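PDB 4MDC: putative glutathione S-transferase from Sinorhizobium meliloti, which probably catalyses the conjugation of glutathione to electrophilic substrates, working as a homodimer. Local coordinates for residues T25-P30 with R61-L66; R36-I41 with T87-Y92; V74-D77 with R81-C84; R105-D110 with E116-T121. All coordinates share one frame; numbering follows the deposited sequence.

In the fold
Three of the four contacts build the thioredoxin-like N-terminal domain of a glutathione S-transferase, and the fourth carries it over to the helical C-terminal domain. Interactions 1 and 3 share a sheet: their centres lie about 9 Å apart, and strand 25-28 pairs with strand 74-76 while helix 61-66 covers one face. Interaction 2 lines up two helices on the other face, its centre about 11 Å from that of interaction 3, with Tyr92 OH 2.7 Å from Asp77 OD2. Interaction 4, its centre about 12 Å from that of interaction 2, is tied to it by the salt bridge of Glu91 OE2 with Arg118 NE at 2.9 Å. Interactions 2, 3 and 4 all reach the second subunit.

Interaction 1 (T25-P30 with R61-L66); sequences TLYHHP and RDFLTL
In the thioredoxin-like fold of the glutathione S-transferase N-terminal domain, helices cover both faces of a small sheet, and the packing of Tyr27, on strand 25-28, against Phe63 and Leu66 of helix 61-66 is a compact example from one of those faces. The tyrosine does most of the work. Its ring receives the methyl CD2 of Leu66 over one face, in a CH-pi contact 4.0 Å from the ring centroid and 24° off the normal. The methyl is displaced toward the rim, lying closest to Tyr27 CE1, at 3.7 Å. Phe63 meets the root of the same side chain instead: its CE1 lies 4.0 Å from Tyr27 CB. Its CG stands anti to the backbone N (chi1 179°), which swings the ring from the helix toward the strand. Val74, on the neighbouring strand 74-76, touches both helix residues and thus widens the apolar patch beyond Tyr27. No hydrogen bond crosses between the two segments. Cohesion here therefore rests on dispersion and on the weak attraction of a methyl for a pi face, so the fit depends on shape and on how the tyrosine ring is turned.

Interaction 2 (R36-I41 with T87-Y92); sequences RFVRLI and TIISEY
Ser90 sits opposite two residues of helix 33-44, and its CB is the point on which both converge. Phe37 CE2 lies 3.7 Å from Ser90 CB, and the methyl Ile41 CD1 comes to the same carbon at 3.7 Å. Beside them Val38 and Ile89 meet methyl to methyl, CG1 to CG2 at 3.8 Å, their side chains crossing at about a right angle. Ile89 turns CG2 toward the valine because that branch is anti to the backbone N, while CG1 runs off beside it.

Around this first shell the groups are set by their own helices. Ile41 CD1 rests 3.6 Å above one face of the Phe37 ring, toward the rim, one helical turn further on, and the Ser90 hydroxyl lies at the ring edge, in its plane. That hydroxyl is folded back between the backbone N and the carbonyl carbon (chi1 67°), where its polar need is met by Ala86 O within its own helix. An alanine in place of Phe37 would probably open a gap beside Ser90 CB and leave the Ile41 methyl without the ring beneath it. Farther out, Ala195 of helix 191-205 touches Phe37, Tyr191 of the same helix touches Ile41, and Leu26 of strand 25-28 packs on Val38.

The two short segments run nearly parallel, 9° apart, with axes 10.1 Å from each other. Such a pair of helices side by side on one face of the sheet is typical of the thioredoxin-like domain of glutathione S-transferases.

Interaction 3 (V74-D77 with R81-C84); sequences VYVD and RALC
Tyr75 and Leu83 reach their contact by different first torsions: Tyr75 CG stands anti to the backbone N (chi1 -178°), whereas Leu83 CG is anti to the carbonyl carbon (chi1 -58°). As cross-strand partners on one face of the sheet, the two side chains lie side by side and point the same way, with Leu83 CD1 4.0 Å from Tyr75 CD2, at the ring edge and near its plane. Beneath them the backbones form an antiparallel hydrogen-bonded pair. Tyr75 N donates to Leu83 O at 2.8 Å, and Leu83 N returns a bond to Tyr75 O at 3.0 Å. The sheet's other face holds Val74, Ala82 and Cys84, where Cys84 SG touches Val74 CG2 at 3.8 Å and Ala82 CB meets Val74 CG1 at 3.9 Å. Toward the turn a water takes over from direct pairing, accepting from Asp77 N at 2.8 Å and donating to Arg81 O at 2.7 Å. Arg81 makes a cation-pi contact with Phe112 of the second subunit. Within the chain, this hairpin lies between two helical layers: Ile89 and Tyr92 of helix 86-96 cover Tyr75 and Leu83, Leu66 of helix 61-66 covers Val74 and Ala82, and strand 25-28 pairs alongside Val74 and Val76.

Interaction 4 (R105-D110 with E116-T121); sequences RLLAED and EIRRLT
Ile117 fills the close-packed half of this contact, pressing two methyls against the linker that leads into helix 111-145. Its CG2 meets Leu107 CD1 at 3.7 Å, the two side chains crossing at a slant. CG1 is anti to the carbonyl carbon (chi1 -66°), and from there CD1 extends to Ala108, 3.6 Å from its N and 4.0 Å from its CB. Leu107 and Ala108 are each modelled in two conformers, and these distances hold for one of them. A glycine at Ile117 would probably open a gap beside Leu107 and Ala108 and leave this part of the linker less firmly held.

Contact is sparser on the Arg118 side, where Leu107 CD2 approaches NH2 at 4.1 Å, the side chains nearly perpendicular. Toward solvent, exposed Glu109 turns to its own segment: Arg105 NH1 bonds Glu109 OE1 at 2.7 Å in a salt bridge, close to the guanidinium plane.

Tyr191 of helix 191-205 covers Leu106 and Ile117 alike. Arg118 NE forms a salt bridge with Glu91 of helix 86-96 in the same chain and NH1 one with Glu95 of the second subunit, placing helix 111-145 between the N-terminal domain and the dimer partner.

Interaction 1 (T25-P30 with R61-L66)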
loop_
_atom_site.group_PDB
_atom_site.type_symbol
_atom_site.label_atom_id
_atom_site.label_comp_id
_atom_site.label_asym_id
_atom_site.label_seq_id
_atom_site.Cartn_x
_atom_site.Cartn_y
_atom_site.Cartn_z
ATOM N N THR B 25 -16.036 2.118 -15.674
ATOM C CA THR B 25 -15.112 1.163 -16.258
ATOM C C THR B 25 -14.108 0.777 -15.216
ATOM O O THR B 25 -13.585 1.659 -14.484
ATOM C CB THR B 25 -14.402 1.790 -17.485
ATOM O OG1 THR B 25 -15.410 2.139 -18.453
ATOM C CG2 THR B 25 -13.419 0.835 -18.159
ATOM N N LEU B 26 -13.790 -0.504 -15.154
ATOM C CA LEU B 26 -12.696 -0.997 -14.359
ATOM C C LEU B 26 -11.608 -1.638 -15.242
ATOM O O LEU B 26 -11.871 -2.615 -15.884
ATOM C CB LEU B 26 -13.186 -1.988 -13.320
ATOM C CG LEU B 26 -12.114 -2.456 -12.342
ATOM C CD1 LEU B 26 -11.916 -1.356 -11.292
ATOM C CD2 LEU B 26 -12.518 -3.745 -11.620
ATOM N N TYR B 27 -10.428 -1.042 -15.272
ATOM C CA TYR B 27 -9.251 -1.595 -15.913
ATOM C C TYR B 27 -8.663 -2.592 -14.946
ATOM O O TYR B 27 -8.401 -2.259 -13.811
ATOM C CB TYR B 27 -8.232 -0.465 -16.254
ATOM C CG TYR B 27 -8.826 0.497 -17.267
ATOM C CD1 TYR B 27 -9.586 1.555 -16.893
ATOM C CD2 TYR B 27 -8.706 0.238 -18.634
ATOM C CE1 TYR B 27 -10.171 2.395 -17.817
ATOM C CE2 TYR B 27 -9.253 1.098 -19.559
ATOM C CZ TYR B 27 -10.011 2.140 -19.152
ATOM O OH TYR B 27 -10.577 2.988 -20.060
ATOM N N HIS B 28 -8.477 -3.820 -15.382
ATOM C CA HIS B 28 -8.161 -4.894 -14.457
ATOM C C HIS B 28 -7.408 -6.010 -15.187
ATOM O O HIS B 28 -7.279 -5.994 -16.405
ATOM C CB HIS B 28 -9.461 -5.462 -13.900
ATOM C CG HIS B 28 -10.137 -6.398 -14.843
ATOM N ND1 HIS B 28 -10.175 -7.755 -14.634
ATOM C CD2 HIS B 28 -10.673 -6.195 -16.077
ATOM C CE1 HIS B 28 -10.766 -8.343 -15.652
ATOM N NE2 HIS B 28 -11.073 -7.420 -16.548
ATOM N N HIS B 29 -6.946 -6.977 -14.418
ATOM C CA HIS B 29 -6.474 -8.242 -14.930
ATOM C C HIS B 29 -7.026 -9.370 -14.057
ATOM O O HIS B 29 -7.051 -9.296 -12.841
ATOM C CB HIS B 29 -4.931 -8.323 -14.981
ATOM C CG HIS B 29 -4.442 -9.477 -15.828
ATOM N ND1 HIS B 29 -4.368 -10.772 -15.354
ATOM C CD2 HIS B 29 -4.075 -9.542 -17.127
ATOM C CE1 HIS B 29 -3.961 -11.588 -16.327
ATOM N NE2 HIS B 29 -3.769 -10.863 -17.411
ATOM N N PRO B 30 -7.417 -10.485 -14.678
ATOM C CA PRO B 30 -7.992 -11.562 -13.908
ATOM C C PRO B 30 -7.072 -12.100 -12.799
ATOM O O PRO B 30 -7.574 -12.631 -11.814
ATOM C CB PRO B 30 -8.204 -12.656 -14.989
ATOM C CG PRO B 30 -8.354 -11.896 -16.248
ATOM C CD PRO B 30 -7.591 -10.642 -16.140
ATOM N N ARG B 61 1.470 2.946 -23.674
ATOM C CA ARG B 61 1.508 4.403 -23.452
ATOM C C ARG B 61 0.158 5.020 -23.070
ATOM O O ARG B 61 0.098 5.862 -22.176
ATOM C CB ARG B 61 2.098 5.131 -24.657
ATOM C CG ARG B 61 2.256 6.642 -24.484
ATOM C CD ARG B 61 2.985 7.298 -25.645
ATOM N NE ARG B 61 4.358 6.793 -25.785
ATOM C CZ ARG B 61 5.388 7.095 -24.992
ATOM N NH1 ARG B 61 5.247 7.943 -23.970
ATOM N NH2 ARG B 61 6.580 6.541 -25.219
ATOM N N ASP B 62 -0.929 4.558 -23.696
ATOM C CA ASP B 62 -2.240 5.064 -23.311
ATOM C C ASP B 62 -2.658 4.672 -21.871
ATOM O O ASP B 62 -3.292 5.453 -21.169
ATOM C CB ASP B 62 -3.347 4.709 -24.325
ATOM C CG ASP B 62 -3.557 3.194 -24.524
ATOM O OD1 ASP B 62 -2.561 2.437 -24.518
ATOM O OD2 ASP B 62 -4.712 2.765 -24.729
ATOM N N PHE B 63 -2.355 3.441 -21.459
ATOM C CA PHE B 63 -2.685 3.000 -20.112
ATOM C C PHE B 63 -1.857 3.786 -19.090
ATOM O O PHE B 63 -2.348 4.247 -18.056
ATOM C CB PHE B 63 -2.469 1.494 -19.897
ATOM C CG PHE B 63 -2.786 1.056 -18.476
ATOM C CD1 PHE B 63 -4.095 1.114 -17.995
ATOM C CD2 PHE B 63 -1.770 0.673 -17.593
ATOM C CE1 PHE B 63 -4.400 0.716 -16.690
ATOM C CE2 PHE B 63 -2.064 0.303 -16.274
ATOM C CZ PHE B 63 -3.373 0.366 -15.813
ATOM N N LEU B 64 -0.577 3.954 -19.388
ATOM C CA LEU B 64 0.300 4.747 -18.505
ATOM C C LEU B 64 -0.046 6.236 -18.461
ATOM O O LEU B 64 0.225 6.896 -17.485
ATOM C CB LEU B 64 1.780 4.575 -18.867
ATOM C CG LEU B 64 2.319 3.155 -18.640
ATOM C CD1 LEU B 64 3.774 3.104 -19.090
ATOM C CD2 LEU B 64 2.204 2.687 -17.205
ATOM N N THR B 65 -0.711 6.764 -19.476
ATOM C CA THR B 65 -1.273 8.100 -19.403
ATOM C C THR B 65 -2.403 8.152 -18.358
ATOM O O THR B 65 -2.525 9.112 -17.624
ATOM C CB THR B 65 -1.769 8.570 -20.791
ATOM O OG1 THR B 65 -0.640 8.644 -21.667
ATOM C CG2 THR B 65 -2.437 9.906 -20.731
ATOM N N LEU B 66 -3.233 7.128 -18.334
ATOM C CA LEU B 66 -4.331 7.068 -17.397
ATOM C C LEU B 66 -3.805 6.868 -15.980
ATOM O O LEU B 66 -4.290 7.489 -15.053
ATOM C CB LEU B 66 -5.240 5.895 -17.766
ATOM C CG LEU B 66 -6.463 5.746 -16.863
ATOM C CD1 LEU B 66 -7.412 6.890 -17.129
ATOM C CD2 LEU B 66 -7.084 4.378 -17.096
#

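Interaction 2 (R36-I41 with T87-Y92)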
loop_
_atom_site.group_PDB
_atom_site.type_symbol
_atom_site.label_atom_id
_atom_site.label_comp_id
_atom_site.label_asym_id
_atom_site.label_seq_id
_atom_site.Cartn_x
_atom_site.Cartn_y
_atom_site.Cartn_z
ATOM N N ARG B 36 -9.595 -8.282 -8.439
ATOM C CA ARG B 36 -10.671 -9.131 -8.006
ATOM C C ARG B 36 -11.346 -8.608 -6.757
ATOM O O ARG B 36 -12.551 -8.726 -6.625
ATOM C CB ARG B 36 -10.183 -10.577 -7.816
ATOM C CG ARG B 36 -9.869 -11.273 -9.125
ATOM C CD ARG B 36 -9.571 -12.718 -8.904
ATOM N NE ARG B 36 -9.606 -13.429 -10.202
ATOM C CZ ARG B 36 -9.900 -14.692 -10.339
ATOM N NH1 ARG B 36 -10.146 -15.489 -9.322
ATOM N NH2 ARG B 36 -9.979 -15.196 -11.589
ATOM N N PHE B 37 -10.562 -8.020 -5.881
ATOM C CA PHE B 37 -11.091 -7.445 -4.658
ATOM C C PHE B 37 -12.099 -6.326 -4.983
ATOM O O PHE B 37 -13.195 -6.300 -4.403
ATOM C CB PHE B 37 -9.921 -6.902 -3.857
ATOM C CG PHE B 37 -10.278 -5.975 -2.725
ATOM C CD1 PHE B 37 -10.929 -6.434 -1.569
ATOM C CD2 PHE B 37 -9.937 -4.663 -2.796
ATOM C CE1 PHE B 37 -11.189 -5.572 -0.506
ATOM C CE2 PHE B 37 -10.185 -3.801 -1.722
ATOM C CZ PHE B 37 -10.823 -4.253 -0.571
ATOM N N VAL B 38 -11.711 -5.429 -5.864
ATOM C CA VAL B 38 -12.611 -4.372 -6.309
ATOM C C VAL B 38 -13.849 -4.889 -7.007
ATOM O O VAL B 38 -14.950 -4.461 -6.744
ATOM C CB VAL B 38 -11.860 -3.349 -7.165
ATOM C CG1 VAL B 38 -12.819 -2.332 -7.754
ATOM C CG2 VAL B 38 -10.868 -2.615 -6.263
ATOM N N ARG B 39 -13.678 -5.878 -7.873
ATOM C CA ARG B 39 -14.824 -6.486 -8.488
ATOM C C ARG B 39 -15.826 -7.033 -7.475
ATOM O O ARG B 39 -17.049 -6.940 -7.678
ATOM C CB ARG B 39 -14.402 -7.582 -9.471
ATOM C CG ARG B 39 -13.809 -7.026 -10.750
ATOM C CD ARG B 39 -13.066 -8.107 -11.517
ATOM N NE ARG B 39 -13.965 -9.096 -12.084
ATOM C CZ ARG B 39 -13.547 -10.200 -12.700
ATOM N NH1 ARG B 39 -12.244 -10.507 -12.738
ATOM N NH2 ARG B 39 -14.451 -11.041 -13.224
ATOM N N LEU B 40 -15.318 -7.689 -6.435
ATOM C CA LEU B 40 -16.158 -8.244 -5.420
ATOM C C LEU B 40 -16.939 -7.182 -4.691
ATOM O O LEU B 40 -18.151 -7.379 -4.420
ATOM C CB LEU B 40 -15.360 -9.098 -4.429
ATOM C CG LEU B 40 -14.792 -10.424 -4.936
ATOM C CD1 LEU B 40 -13.823 -11.015 -3.911
ATOM C CD2 LEU B 40 -15.908 -11.406 -5.239
ATOM N N ILE B 41 -16.287 -6.077 -4.370
ATOM C CA ILE B 41 -17.010 -4.970 -3.763
ATOM C C ILE B 41 -18.142 -4.437 -4.651
ATOM O O ILE B 41 -19.294 -4.286 -4.197
ATOM C CB ILE B 41 -16.093 -3.787 -3.384
ATOM C CG1 ILE B 41 -14.995 -4.257 -2.425
ATOM C CG2 ILE B 41 -16.948 -2.699 -2.800
ATOM C CD1 ILE B 41 -13.878 -3.243 -2.335
ATOM N N THR B 87 -6.897 0.253 -2.479
ATOM C CA THR B 87 -7.178 1.054 -1.250
ATOM C C THR B 87 -8.043 2.278 -1.639
ATOM O O THR B 87 -9.120 2.474 -1.068
ATOM C CB THR B 87 -5.880 1.441 -0.544
ATOM O OG1 THR B 87 -5.267 0.301 0.005
ATOM C CG2 THR B 87 -6.173 2.403 0.629
ATOM N N ILE B 88 -7.568 3.080 -2.586
ATOM C CA ILE B 88 -8.256 4.294 -2.981
ATOM C C ILE B 88 -9.667 3.991 -3.494
ATOM O O ILE B 88 -10.658 4.632 -3.075
ATOM C CB ILE B 88 -7.401 5.114 -3.980
ATOM C CG1 ILE B 88 -6.232 5.738 -3.215
ATOM C CG2 ILE B 88 -8.186 6.247 -4.621
ATOM C CD1 ILE B 88 -5.213 6.443 -4.062
ATOM N N ILE B 89 -9.780 2.937 -4.304
ATOM C CA ILE B 89 -11.062 2.628 -4.820
ATOM C C ILE B 89 -12.037 2.146 -3.754
ATOM O O ILE B 89 -13.223 2.559 -3.703
ATOM C CB ILE B 89 -10.940 1.603 -5.984
ATOM C CG1 ILE B 89 -10.146 2.161 -7.149
ATOM C CG2 ILE B 89 -12.331 1.196 -6.429
ATOM C CD1 ILE B 89 -9.679 1.061 -8.098
ATOM N N SER B 90 -11.574 1.229 -2.891
ATOM C CA SER B 90 -12.445 0.691 -1.851
ATOM C C SER B 90 -12.939 1.782 -0.853
ATOM O O SER B 90 -14.082 1.726 -0.389
ATOM C CB SER B 90 -11.756 -0.504 -1.137
ATOM O OG SER B 90 -10.623 -0.095 -0.392
ATOM N N GLU B 91 -12.089 2.750 -0.564
ATOM C CA GLU B 91 -12.470 3.859 0.344
ATOM C C GLU B 91 -13.522 4.724 -0.350
ATOM O O GLU B 91 -14.514 5.103 0.249
ATOM C CB GLU B 91 -11.240 4.707 0.762
ATOM C CG GLU B 91 -10.199 3.912 1.582
ATOM C CD GLU B 91 -10.694 3.418 2.938
ATOM O OE1 GLU B 91 -11.660 4.030 3.505
ATOM O OE2 GLU B 91 -10.072 2.465 3.480
ATOM N N TYR B 92 -13.262 5.018 -1.612
ATOM C CA TYR B 92 -14.188 5.801 -2.450
ATOM C C TYR B 92 -15.572 5.149 -2.525
ATOM O O TYR B 92 -16.589 5.837 -2.331
ATOM C CB TYR B 92 -13.629 6.003 -3.865
ATOM C CG TYR B 92 -14.561 6.709 -4.824
ATOM C CD1 TYR B 92 -14.700 8.090 -4.818
ATOM C CD2 TYR B 92 -15.357 5.967 -5.715
ATOM C CE1 TYR B 92 -15.557 8.738 -5.678
ATOM C CE2 TYR B 92 -16.232 6.609 -6.570
ATOM C CZ TYR B 92 -16.344 7.994 -6.558
ATOM O OH TYR B 92 -17.170 8.681 -7.405
#

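Interaction 3 (V74-D77 with R81-C84)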
loop_
_atom_site.group_PDB
_atom_site.type_symbol
_atom_site.label_atom_id
_atom_site.label_comp_id
_atom_site.label_asym_id
_atom_site.label_seq_id
_atom_site.Cartn_x
_atom_site.Cartn_y
_atom_site.Cartn_z
ATOM N N VAL B 74 -7.790 0.122 -12.081
ATOM C CA VAL B 74 -8.080 1.548 -12.172
ATOM C C VAL B 74 -9.579 1.675 -12.421
ATOM O O VAL B 74 -10.095 1.070 -13.364
ATOM C CB VAL B 74 -7.316 2.221 -13.314
ATOM C CG1 VAL B 74 -7.692 3.681 -13.432
ATOM C CG2 VAL B 74 -5.819 2.059 -13.094
ATOM N N TYR B 75 -10.248 2.517 -11.622
ATOM C CA TYR B 75 -11.699 2.675 -11.724
ATOM C C TYR B 75 -11.983 4.060 -12.259
ATOM O O TYR B 75 -11.475 5.032 -11.743
ATOM C CB TYR B 75 -12.324 2.520 -10.355
ATOM C CG TYR B 75 -13.802 2.592 -10.226
ATOM C CD1 TYR B 75 -14.632 1.546 -10.598
ATOM C CD2 TYR B 75 -14.408 3.711 -9.706
ATOM C CE1 TYR B 75 -16.011 1.628 -10.451
ATOM C CE2 TYR B 75 -15.775 3.779 -9.558
ATOM C CZ TYR B 75 -16.558 2.744 -9.900
ATOM O OH TYR B 75 -17.937 2.847 -9.751
ATOM N N VAL B 76 -12.767 4.135 -13.321
ATOM C CA VAL B 76 -13.103 5.416 -13.893
ATOM C C VAL B 76 -14.590 5.487 -14.018
ATOM O O VAL B 76 -15.195 4.864 -14.908
ATOM C CB VAL B 76 -12.484 5.657 -15.273
ATOM C CG1 VAL B 76 -12.744 7.104 -15.704
ATOM C CG2 VAL B 76 -10.996 5.394 -15.253
ATOM N N ASP B 77 -15.217 6.241 -13.142
ATOM C CA ASP B 77 -16.634 6.459 -13.243
ATOM C C ASP B 77 -16.900 7.653 -14.125
ATOM O O ASP B 77 -15.981 8.224 -14.742
ATOM C CB ASP B 77 -17.399 6.397 -11.917
ATOM C CG ASP B 77 -17.133 7.566 -10.994
ATOM O OD1 ASP B 77 -16.702 8.604 -11.465
ATOM O OD2 ASP B 77 -17.418 7.433 -9.796
ATOM N N ARG B 81 -12.560 10.820 -13.435
ATOM C CA ARG B 81 -11.398 10.902 -12.561
ATOM C C ARG B 81 -10.913 9.512 -12.253
ATOM O O ARG B 81 -11.649 8.741 -11.658
ATOM C CB ARG B 81 -11.711 11.701 -11.288
ATOM C CG ARG B 81 -11.963 13.155 -11.657
ATOM C CD ARG B 81 -12.249 14.081 -10.520
ATOM N NE ARG B 81 -13.649 14.507 -10.421
ATOM C CZ ARG B 81 -14.075 15.569 -9.727
ATOM N NH1 ARG B 81 -13.216 16.319 -9.036
ATOM N NH2 ARG B 81 -15.374 15.871 -9.722
ATOM N N ALA B 82 -9.698 9.185 -12.675
ATOM C CA ALA B 82 -9.151 7.849 -12.456
ATOM C C ALA B 82 -8.733 7.612 -11.016
ATOM O O ALA B 82 -7.975 8.370 -10.451
ATOM C CB ALA B 82 -7.985 7.589 -13.380
ATOM N N LEU B 83 -9.276 6.559 -10.448
ATOM C CA LEU B 83 -9.004 6.139 -9.086
ATOM C C LEU B 83 -8.165 4.875 -9.200
ATOM O O LEU B 83 -8.597 3.864 -9.770
ATOM C CB LEU B 83 -10.303 5.880 -8.342
ATOM C CG LEU B 83 -11.288 7.041 -8.241
ATOM C CD1 LEU B 83 -12.548 6.591 -7.550
ATOM C CD2 LEU B 83 -10.664 8.202 -7.506
ATOM N N CYS B 84 -6.966 4.927 -8.675
ATOM C CA CYS B 84 -6.006 3.842 -8.878
ATOM C C CYS B 84 -5.684 3.053 -7.627
ATOM O O CYS B 84 -5.329 3.638 -6.596
ATOM C CB CYS B 84 -4.720 4.417 -9.411
ATOM S SG CYS B 84 -4.998 5.165 -11.052
HETATM O O HOH W 1 -13.858 7.313 -10.967
#

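Interaction 4 (R105-D110 with E116-T121)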
loop_
_atom_site.group_PDB
_atom_site.type_symbol
_atom_site.label_atom_id
_atom_site.label_comp_id
_atom_site.label_asym_id
_atom_site.label_seq_id
_atom_site.Cartn_x
_atom_site.Cartn_y
_atom_site.Cartn_z
ATOM N N ARG B 105 -23.006 -3.157 4.707
ATOM C CA ARG B 105 -21.774 -2.399 4.669
ATOM C C ARG B 105 -20.530 -3.277 4.940
ATOM O O ARG B 105 -20.468 -3.943 5.947
ATOM C CB ARG B 105 -21.846 -1.259 5.680
ATOM C CG ARG B 105 -20.740 -0.212 5.506
ATOM C CD ARG B 105 -20.732 0.866 6.581
ATOM N NE ARG B 105 -19.742 1.921 6.289
ATOM C CZ ARG B 105 -19.542 3.022 7.013
ATOM N NH1 ARG B 105 -20.280 3.273 8.109
ATOM N NH2 ARG B 105 -18.617 3.896 6.625
ATOM N N LEU B 106 -19.526 -3.167 4.094
ATOM C CA LEU B 106 -18.317 -3.976 4.170
ATOM C C LEU B 106 -17.127 -3.332 4.950
ATOM O O LEU B 106 -16.119 -3.992 5.208
ATOM C CB LEU B 106 -17.879 -4.324 2.778
ATOM C CG LEU B 106 -18.857 -5.234 2.046
ATOM C CD1 LEU B 106 -18.562 -5.167 0.576
ATOM C CD2 LEU B 106 -18.756 -6.651 2.606
ATOM N N LEU B 107 -17.246 -2.020 5.245
ATOM C CA LEU B 107 -16.306 -1.265 6.093
ATOM C C LEU B 107 -17.029 -0.594 7.269
ATOM O O LEU B 107 -17.805 0.340 7.074
ATOM C CB LEU B 107 -15.679 -0.103 5.326
ATOM C CG LEU B 107 -14.466 0.591 5.982
ATOM C CD1 LEU B 107 -13.295 -0.347 6.248
ATOM C CD2 LEU B 107 -14.001 1.725 5.079
ATOM N N ALA B 108 -16.729 -1.030 8.481
ATOM C CA ALA B 108 -17.412 -0.525 9.658
ATOM C C ALA B 108 -17.421 1.010 9.924
ATOM O O ALA B 108 -16.810 1.796 9.204
ATOM C CB ALA B 108 -16.834 -1.262 10.838
ATOM N N GLU B 109 -18.176 1.420 10.937
ATOM C CA GLU B 109 -18.204 2.819 11.389
ATOM C C GLU B 109 -17.112 3.102 12.454
ATOM O O GLU B 109 -16.414 4.101 12.373
ATOM C CB GLU B 109 -19.598 3.124 11.912
ATOM C CG GLU B 109 -19.827 4.559 12.365
ATOM C CD GLU B 109 -20.058 5.532 11.231
ATOM O OE1 GLU B 109 -20.048 5.119 10.045
ATOM O OE2 GLU B 109 -20.223 6.733 11.530
ATOM N N ASP B 110 -16.938 2.182 13.394
ATOM C CA ASP B 110 -15.993 2.341 14.492
ATOM C C ASP B 110 -14.528 2.420 14.004
ATOM O O ASP B 110 -14.108 1.550 13.241
ATOM C CB ASP B 110 -16.132 1.158 15.439
ATOM C CG ASP B 110 -15.152 1.207 16.552
ATOM O OD1 ASP B 110 -15.388 1.953 17.516
ATOM O OD2 ASP B 110 -14.079 0.573 16.446
ATOM N N GLU B 116 -8.784 -2.418 11.713
ATOM C CA GLU B 116 -8.547 -3.872 11.552
ATOM C C GLU B 116 -8.946 -4.421 10.182
ATOM O O GLU B 116 -8.219 -5.226 9.631
ATOM C CB GLU B 116 -9.274 -4.640 12.666
ATOM C CG GLU B 116 -9.118 -6.153 12.621
ATOM C CD GLU B 116 -7.693 -6.658 12.783
ATOM O OE1 GLU B 116 -6.754 -5.916 13.151
ATOM O OE2 GLU B 116 -7.465 -7.868 12.517
ATOM N N ILE B 117 -10.043 -3.931 9.622
ATOM C CA ILE B 117 -10.462 -4.297 8.256
ATOM C C ILE B 117 -9.390 -3.861 7.257
ATOM O O ILE B 117 -8.912 -4.666 6.445
ATOM C CB ILE B 117 -11.833 -3.698 7.928
ATOM C CG1 ILE B 117 -12.869 -4.340 8.827
ATOM C CG2 ILE B 117 -12.177 -3.899 6.439
ATOM C CD1 ILE B 117 -14.189 -3.595 8.872
ATOM N N ARG B 118 -8.905 -2.641 7.406
ATOM C CA ARG B 118 -7.809 -2.141 6.555
ATOM C C ARG B 118 -6.539 -2.991 6.725
ATOM O O ARG B 118 -5.785 -3.197 5.765
ATOM C CB ARG B 118 -7.552 -0.634 6.869
ATOM C CG ARG B 118 -8.682 0.248 6.358
ATOM C CD ARG B 118 -8.609 1.631 6.880
ATOM N NE ARG B 118 -9.652 2.494 6.330
ATOM C CZ ARG B 118 -10.156 3.552 6.950
ATOM N NH1 ARG B 118 -9.821 3.841 8.208
ATOM N NH2 ARG B 118 -11.072 4.282 6.322
ATOM N N ARG B 119 -6.199 -3.314 7.983
ATOM C CA ARG B 119 -4.936 -4.012 8.253
ATOM C C ARG B 119 -4.939 -5.355 7.491
ATOM O O ARG B 119 -3.954 -5.768 6.860
ATOM C CB ARG B 119 -4.769 -4.304 9.726
ATOM C CG ARG B 119 -3.427 -4.956 10.120
ATOM C CD ARG B 119 -3.359 -5.290 11.626
ATOM N NE ARG B 119 -4.221 -6.433 11.938
ATOM C CZ ARG B 119 -3.916 -7.714 11.677
ATOM N NH1 ARG B 119 -2.749 -8.065 11.168
ATOM N NH2 ARG B 119 -4.793 -8.660 11.941
ATOM N N LEU B 120 -6.076 -6.027 7.550
ATOM C CA LEU B 120 -6.211 -7.332 6.809
ATOM C C LEU B 120 -6.256 -7.176 5.290
ATOM O O LEU B 120 -5.678 -7.995 4.550
ATOM C CB LEU B 120 -7.484 -8.057 7.244
ATOM C CG LEU B 120 -7.390 -8.538 8.681
ATOM C CD1 LEU B 120 -8.810 -8.815 9.161
ATOM C CD2 LEU B 120 -6.529 -9.731 8.815
ATOM N N THR B 121 -6.902 -6.115 4.799
ATOM C CA THR B 121 -6.857 -5.805 3.363
ATOM C C THR B 121 -5.404 -5.605 2.890
ATOM O O THR B 121 -4.994 -6.179 1.880
ATOM C CB THR B 121 -7.715 -4.549 3.046
ATOM O OG1 THR B 121 -9.045 -4.766 3.526
ATOM C CG2 THR B 121 -7.747 -4.246 1.620
#